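Local coordinates for protein TqaL (Neurospora crassa, PDB 7EEH) that binds an iron(III) ion and belongs to the 2OG-Fe dioxygenase family of the cupin clan, at residues B[79-84]-B[128-133]; B[90-95]-B[118-123]. The protein carries 1 engineered substitution. All coordinates share one frame; numbering follows the deposited sequence.

In the fold
Both contacts join neighbouring strands of the large antiparallel sheet to the part of the chain at 118-133. Their centres lie about 9 Å apart, on the same side of the centre of the chain. Strands 74-84 and 89-92 are neighbours in that sheet and supply one segment to each contact. The other segments come from the residues leading into helix 122-125 and from helix 128-141. Along the chain the order is 79-84, 90-95, 118-123, 128-133, which nests contact 2 inside the loop closed by contact 1. Contact 1 is buried and apolar, while contact 2 is partly buried and polar. Together they place the 118-133 region against the sheet of this cupin-type fold.

Contact 1. Residues B[79-84]-B[128-133]; sequences GRFCFD and TAFQAL
Phe81 and Phe130 meet ring to ring, and this pair carries the whole contact. Their side chains come from opposite directions. CZ of Phe81 lies 3.8 Å from CZ of Phe130, at the edge of the Phe130 ring and near its plane. The same Phe81 atom is 3.9 Å from Phe130 CE2. The ring planes are inclined at 51° and the centroids are 5.7 Å apart, so the pair is an oblique aromatic contact. Phe130 has CG anti to its own nitrogen (chi1 169°), which carries the ring off the helix and out to the strand. The backbones stay well separated, with 11.1 Å between CA of Phe81 and CA of Gln131. This is helix-on-sheet packing in a cupin-type fold: helix 128-141 lies over the large antiparallel sheet. Both phenylalanines are buried, and both also touch Leu163 of the adjoining strand 158-170, while Phe81 further packs on Val90 and Arg92 of strand 89-92. Farther along the same helix, Ala132 and Leu133 pack against helix 38-48.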
loop_
_atom_site.group_PDB
_atom_site.type_symbol
_atom_site.label_atom_id
_atom_site.label_comp_id
_atom_site.label_asym_id
_atom_site.label_seq_id
_atom_site.Cartn_x
_atom_site.Cartn_y
_atom_site.Cartn_z
ATOM N N GLY B 79 7.184 34.693 -8.061
ATOM C CA GLY B 79 7.092 34.343 -9.464
ATOM C C GLY B 79 5.688 33.901 -9.798
ATOM O O GLY B 79 4.973 33.351 -8.951
ATOM N N ARG B 80 5.282 34.163 -11.040
ATOM C CA ARG B 80 3.984 33.751 -11.550
ATOM C C ARG B 80 4.157 32.459 -12.327
ATOM O O ARG B 80 5.066 32.348 -13.159
ATOM C CB ARG B 80 3.368 34.814 -12.460
ATOM C CG ARG B 80 2.961 36.107 -11.775
ATOM C CD ARG B 80 2.669 37.199 -12.814
ATOM N NE ARG B 80 1.521 36.868 -13.631
ATOM C CZ ARG B 80 1.531 36.666 -14.946
ATOM N NH1 ARG B 80 2.642 36.777 -15.667
ATOM N NH2 ARG B 80 0.397 36.355 -15.537
ATOM N N PHE B 81 3.279 31.496 -12.061
ATOM C CA PHE B 81 3.234 30.247 -12.801
ATOM C C PHE B 81 1.840 30.068 -13.375
ATOM O O PHE B 81 0.881 30.694 -12.929
ATOM C CB PHE B 81 3.604 29.050 -11.927
ATOM C CG PHE B 81 4.985 29.133 -11.346
ATOM C CD1 PHE B 81 5.212 29.829 -10.169
ATOM C CD2 PHE B 81 6.053 28.519 -11.977
ATOM C CE1 PHE B 81 6.489 29.914 -9.630
ATOM C CE2 PHE B 81 7.336 28.602 -11.447
ATOM C CZ PHE B 81 7.552 29.301 -10.273
ATOM N N CYS B 82 1.751 29.222 -14.391
ATOM C CA CYS B 82 0.498 28.883 -15.046
ATOM C C CYS B 82 0.271 27.382 -14.924
ATOM O O CYS B 82 1.110 26.585 -15.355
ATOM C CB CYS B 82 0.516 29.294 -16.521
ATOM S SG CYS B 82 -0.926 28.687 -17.433
ATOM N N PHE B 83 -0.840 26.998 -14.312
ATOM C CA PHE B 83 -1.334 25.633 -14.443
ATOM C C PHE B 83 -2.113 25.568 -15.756
ATOM O O PHE B 83 -3.189 26.157 -15.873
ATOM C CB PHE B 83 -2.206 25.256 -13.250
ATOM C CG PHE B 83 -1.438 24.999 -11.972
ATOM C CD1 PHE B 83 -0.637 23.881 -11.838
ATOM C CD2 PHE B 83 -1.553 25.864 -10.896
ATOM C CE1 PHE B 83 0.040 23.632 -10.652
ATOM C CE2 PHE B 83 -0.877 25.628 -9.712
ATOM C CZ PHE B 83 -0.075 24.510 -9.591
ATOM N N ASP B 84 -1.553 24.895 -16.757
ATOM C CA ASP B 84 -2.130 24.823 -18.097
ATOM C C ASP B 84 -2.736 23.436 -18.273
ATOM O O ASP B 84 -2.008 22.445 -18.410
ATOM C CB ASP B 84 -1.062 25.098 -19.157
ATOM C CG ASP B 84 -1.649 25.284 -20.548
ATOM O OD1 ASP B 84 -2.715 24.702 -20.829
ATOM O OD2 ASP B 84 -1.041 26.022 -21.356
ATOM N N THR B 128 13.510 20.020 -7.733
ATOM C CA THR B 128 12.483 19.020 -8.041
ATOM C C THR B 128 11.472 18.827 -6.913
ATOM O O THR B 128 10.375 18.310 -7.169
ATOM C CB THR B 128 13.118 17.665 -8.367
ATOM O OG1 THR B 128 13.831 17.185 -7.214
ATOM C CG2 THR B 128 14.067 17.795 -9.545
ATOM N N ALA B 129 11.824 19.176 -5.676
ATOM C CA ALA B 129 10.845 19.139 -4.594
ATOM C C ALA B 129 9.870 20.298 -4.711
ATOM O O ALA B 129 8.655 20.109 -4.565
ATOM C CB ALA B 129 11.535 19.157 -3.224
ATOM N N PHE B 130 10.373 21.501 -4.991
ATOM C CA PHE B 130 9.464 22.606 -5.296
ATOM C C PHE B 130 8.547 22.258 -6.461
ATOM O O PHE B 130 7.339 22.532 -6.412
ATOM C CB PHE B 130 10.241 23.885 -5.619
ATOM C CG PHE B 130 9.372 24.982 -6.202
ATOM C CD1 PHE B 130 8.610 25.793 -5.376
ATOM C CD2 PHE B 130 9.305 25.181 -7.574
ATOM C CE1 PHE B 130 7.802 26.791 -5.906
ATOM C CE2 PHE B 130 8.503 26.179 -8.109
ATOM C CZ PHE B 130 7.750 26.985 -7.277
ATOM N N GLN B 131 9.106 21.671 -7.531
ATOM C CA GLN B 131 8.278 21.286 -8.671
ATOM C C GLN B 131 7.230 20.259 -8.256
ATOM O O GLN B 131 6.079 20.331 -8.687
ATOM C CB GLN B 131 9.142 20.740 -9.810
ATOM C CG GLN B 131 10.134 21.776 -10.376
ATOM C CD GLN B 131 10.924 21.267 -11.573
ATOM O OE1 GLN B 131 11.033 20.064 -11.794
ATOM N NE2 GLN B 131 11.473 22.193 -12.357
ATOM N N ALA B 132 7.612 19.300 -7.416
ATOM C CA ALA B 132 6.639 18.328 -6.927
ATOM C C ALA B 132 5.529 19.014 -6.144
ATOM O O ALA B 132 4.365 18.608 -6.225
ATOM C CB ALA B 132 7.331 17.276 -6.066
ATOM N N LEU B 133 5.861 20.084 -5.413
ATOM C CA LEU B 133 4.828 20.828 -4.695
ATOM C C LEU B 133 3.818 21.441 -5.654
ATOM O O LEU B 133 2.616 21.421 -5.382
ATOM C CB LEU B 133 5.447 21.914 -3.813
ATOM C CG LEU B 133 5.909 21.468 -2.423
ATOM C CD1 LEU B 133 6.726 22.564 -1.740
ATOM C CD2 LEU B 133 4.715 21.037 -1.545
#

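Contact 2. Residues B[90-95]-B[118-123]; sequences VRRLEF and DEVQDE
Arg92 points its guanidinium end-on at the backbone carbonyl of Val120. NH1 and NH2 both donate to Val120 O, at 3.0 and 3.1 Å. Neither bond is straight, the N-H...O angle being 149° at NH1. The oxygen lies in the guanidinium plane. Seen from the carbonyl, the two donors differ: NH2 is in its plane, on a lone pair, whereas NH1 sits above it. With CG anti to the backbone N, the Arg92 chain bends at chi2 (71°) and brings its end to the Val120 carbonyl. The Val120 side chain crosses this arginine at a slant and brings CG1 to 3.7 Å from NH1. Glu119 CB meets the guanidinium edge, 4.0 Å from NH2. Glu119 OE2 lies well out of the guanidinium plane, 4.1 Å from Arg92 NH2, so no N-H points at it and only charge may link them. It bonds instead to His298 NE2. Phe95 CB lies 3.8 Å from the same Glu119 OE2. Gln121, at the N-cap position, returns NE2 to Glu119 O at 2.9 Å. Arg92 NH1 also donates to Gln125 OE1 in helix 122-125. The contact thus ties strand 89-92, flanked in the sheet by strands 74-84 and 304-306, to the entry into helix 122-125.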
loop_
_atom_site.group_PDB
_atom_site.type_symbol
_atom_site.label_atom_id
_atom_site.label_comp_id
_atom_site.label_asym_id
_atom_site.label_seq_id
_atom_site.Cartn_x
_atom_site.Cartn_y
_atom_site.Cartn_z
ATOM N N VAL B 90 2.805 22.803 -16.001
ATOM C CA VAL B 90 2.893 24.073 -15.296
ATOM C C VAL B 90 4.174 24.757 -15.755
ATOM O O VAL B 90 5.198 24.094 -15.949
ATOM C CB VAL B 90 2.852 23.883 -13.762
ATOM C CG1 VAL B 90 3.912 22.924 -13.324
ATOM C CG2 VAL B 90 3.017 25.211 -13.043
ATOM N N ARG B 91 4.105 26.070 -15.978
ATOM C CA ARG B 91 5.207 26.801 -16.586
ATOM C C ARG B 91 5.400 28.135 -15.880
ATOM O O ARG B 91 4.460 28.699 -15.318
ATOM C CB ARG B 91 4.976 27.034 -18.094
ATOM C CG ARG B 91 4.095 28.238 -18.438
ATOM C CD ARG B 91 3.895 28.380 -19.958
ATOM N NE ARG B 91 3.537 27.096 -20.544
ATOM C CZ ARG B 91 2.293 26.731 -20.832
ATOM N NH1 ARG B 91 1.284 27.567 -20.627
ATOM N NH2 ARG B 91 2.063 25.526 -21.331
ATOM N N ARG B 92 6.633 28.633 -15.917
ATOM C CA ARG B 92 6.933 29.953 -15.384
ATOM C C ARG B 92 6.488 31.009 -16.382
ATOM O O ARG B 92 6.798 30.911 -17.572
ATOM C CB ARG B 92 8.433 30.085 -15.107
ATOM C CG ARG B 92 8.869 31.450 -14.598
ATOM C CD ARG B 92 8.389 31.670 -13.185
ATOM N NE ARG B 92 8.844 32.936 -12.631
ATOM C CZ ARG B 92 10.021 33.102 -12.036
ATOM N NH1 ARG B 92 10.852 32.080 -11.906
ATOM N NH2 ARG B 92 10.364 34.288 -11.560
ATOM N N LEU B 93 5.772 32.019 -15.901
ATOM C CA LEU B 93 5.334 33.138 -16.723
ATOM C C LEU B 93 6.249 34.340 -16.520
ATOM O O LEU B 93 6.941 34.455 -15.512
ATOM C CB LEU B 93 3.904 33.542 -16.383
ATOM C CG LEU B 93 2.832 32.466 -16.480
ATOM C CD1 LEU B 93 1.519 33.045 -16.001
ATOM C CD2 LEU B 93 2.720 31.992 -17.909
ATOM N N GLU B 94 6.219 35.250 -17.492
ATOM C CA GLU B 94 7.006 36.472 -17.428
ATOM C C GLU B 94 6.541 37.350 -16.274
ATOM O O GLU B 94 5.401 37.253 -15.800
ATOM C CB GLU B 94 6.877 37.257 -18.735
ATOM C CG GLU B 94 5.462 37.767 -18.965
ATOM C CD GLU B 94 5.371 38.785 -20.088
ATOM O OE1 GLU B 94 6.414 39.090 -20.693
ATOM O OE2 GLU B 94 4.251 39.271 -20.360
ATOM N N PHE B 95 7.439 38.230 -15.834
ATOM C CA PHE B 95 7.060 39.254 -14.873
ATOM C C PHE B 95 5.937 40.103 -15.443
ATOM O O PHE B 95 5.954 40.464 -16.621
ATOM C CB PHE B 95 8.249 40.148 -14.522
ATOM C CG PHE B 95 7.889 41.290 -13.614
ATOM C CD1 PHE B 95 7.703 41.078 -12.261
ATOM C CD2 PHE B 95 7.706 42.572 -14.117
ATOM C CE1 PHE B 95 7.350 42.120 -11.418
ATOM C CE2 PHE B 95 7.355 43.617 -13.278
ATOM C CZ PHE B 95 7.181 43.390 -11.926
ATOM N N ASP B 118 13.579 40.932 -7.296
ATOM C CA ASP B 118 13.153 39.927 -6.327
ATOM C C ASP B 118 12.407 38.783 -7.017
ATOM O O ASP B 118 11.461 38.211 -6.471
ATOM C CB ASP B 118 12.307 40.566 -5.221
ATOM C CG ASP B 118 10.978 41.152 -5.741
ATOM O OD1 ASP B 118 10.822 41.282 -6.973
ATOM O OD2 ASP B 118 10.092 41.476 -4.917
ATOM N N GLU B 119 12.827 38.438 -8.234
ATOM C CA GLU B 119 12.216 37.337 -8.967
ATOM C C GLU B 119 12.684 36.000 -8.409
ATOM O O GLU B 119 13.859 35.830 -8.082
ATOM C CB GLU B 119 12.582 37.412 -10.444
ATOM C CG GLU B 119 11.919 38.525 -11.207
ATOM C CD GLU B 119 12.096 38.343 -12.702
ATOM O OE1 GLU B 119 13.208 38.596 -13.212
ATOM O OE2 GLU B 119 11.135 37.909 -13.359
ATOM N N VAL B 120 11.755 35.045 -8.309
ATOM C CA VAL B 120 12.122 33.670 -7.991
ATOM C C VAL B 120 13.128 33.163 -9.017
ATOM O O VAL B 120 12.956 33.362 -10.226
ATOM C CB VAL B 120 10.860 32.788 -7.960
ATOM C CG1 VAL B 120 11.207 31.343 -8.274
ATOM C CG2 VAL B 120 10.145 32.916 -6.625
ATOM N N GLN B 121 14.182 32.491 -8.543
ATOM C CA GLN B 121 15.314 32.107 -9.384
ATOM C C GLN B 121 15.311 30.607 -9.673
ATOM O O GLN B 121 14.524 29.832 -9.121
ATOM C CB GLN B 121 16.636 32.525 -8.731
ATOM C CG GLN B 121 16.783 34.036 -8.554
ATOM C CD GLN B 121 16.827 34.753 -9.900
ATOM O OE1 GLN B 121 17.643 34.420 -10.756
ATOM N NE2 GLN B 121 15.930 35.721 -10.101
ATOM N N ASP B 122 16.216 30.196 -10.566
ATOM C CA ASP B 122 16.323 28.775 -10.884
ATOM C C ASP B 122 16.619 27.943 -9.639
ATOM O O ASP B 122 16.200 26.777 -9.561
ATOM C CB ASP B 122 17.397 28.554 -11.955
ATOM C CG ASP B 122 16.874 28.787 -13.364
ATOM O OD1 ASP B 122 15.634 28.876 -13.545
ATOM O OD2 ASP B 122 17.700 28.872 -14.300
ATOM N N GLU B 123 17.310 28.533 -8.650
ATOM C CA GLU B 123 17.590 27.826 -7.400
ATOM C C GLU B 123 16.327 27.196 -6.823
ATOM O O GLU B 123 16.353 26.056 -6.355
ATOM C CB GLU B 123 18.209 28.769 -6.367
ATOM C CG GLU B 123 18.739 28.029 -5.149
ATOM C CD GLU B 123 19.159 28.935 -4.005
ATOM O OE1 GLU B 123 19.205 30.171 -4.186
ATOM O OE2 GLU B 123 19.442 28.396 -2.912
#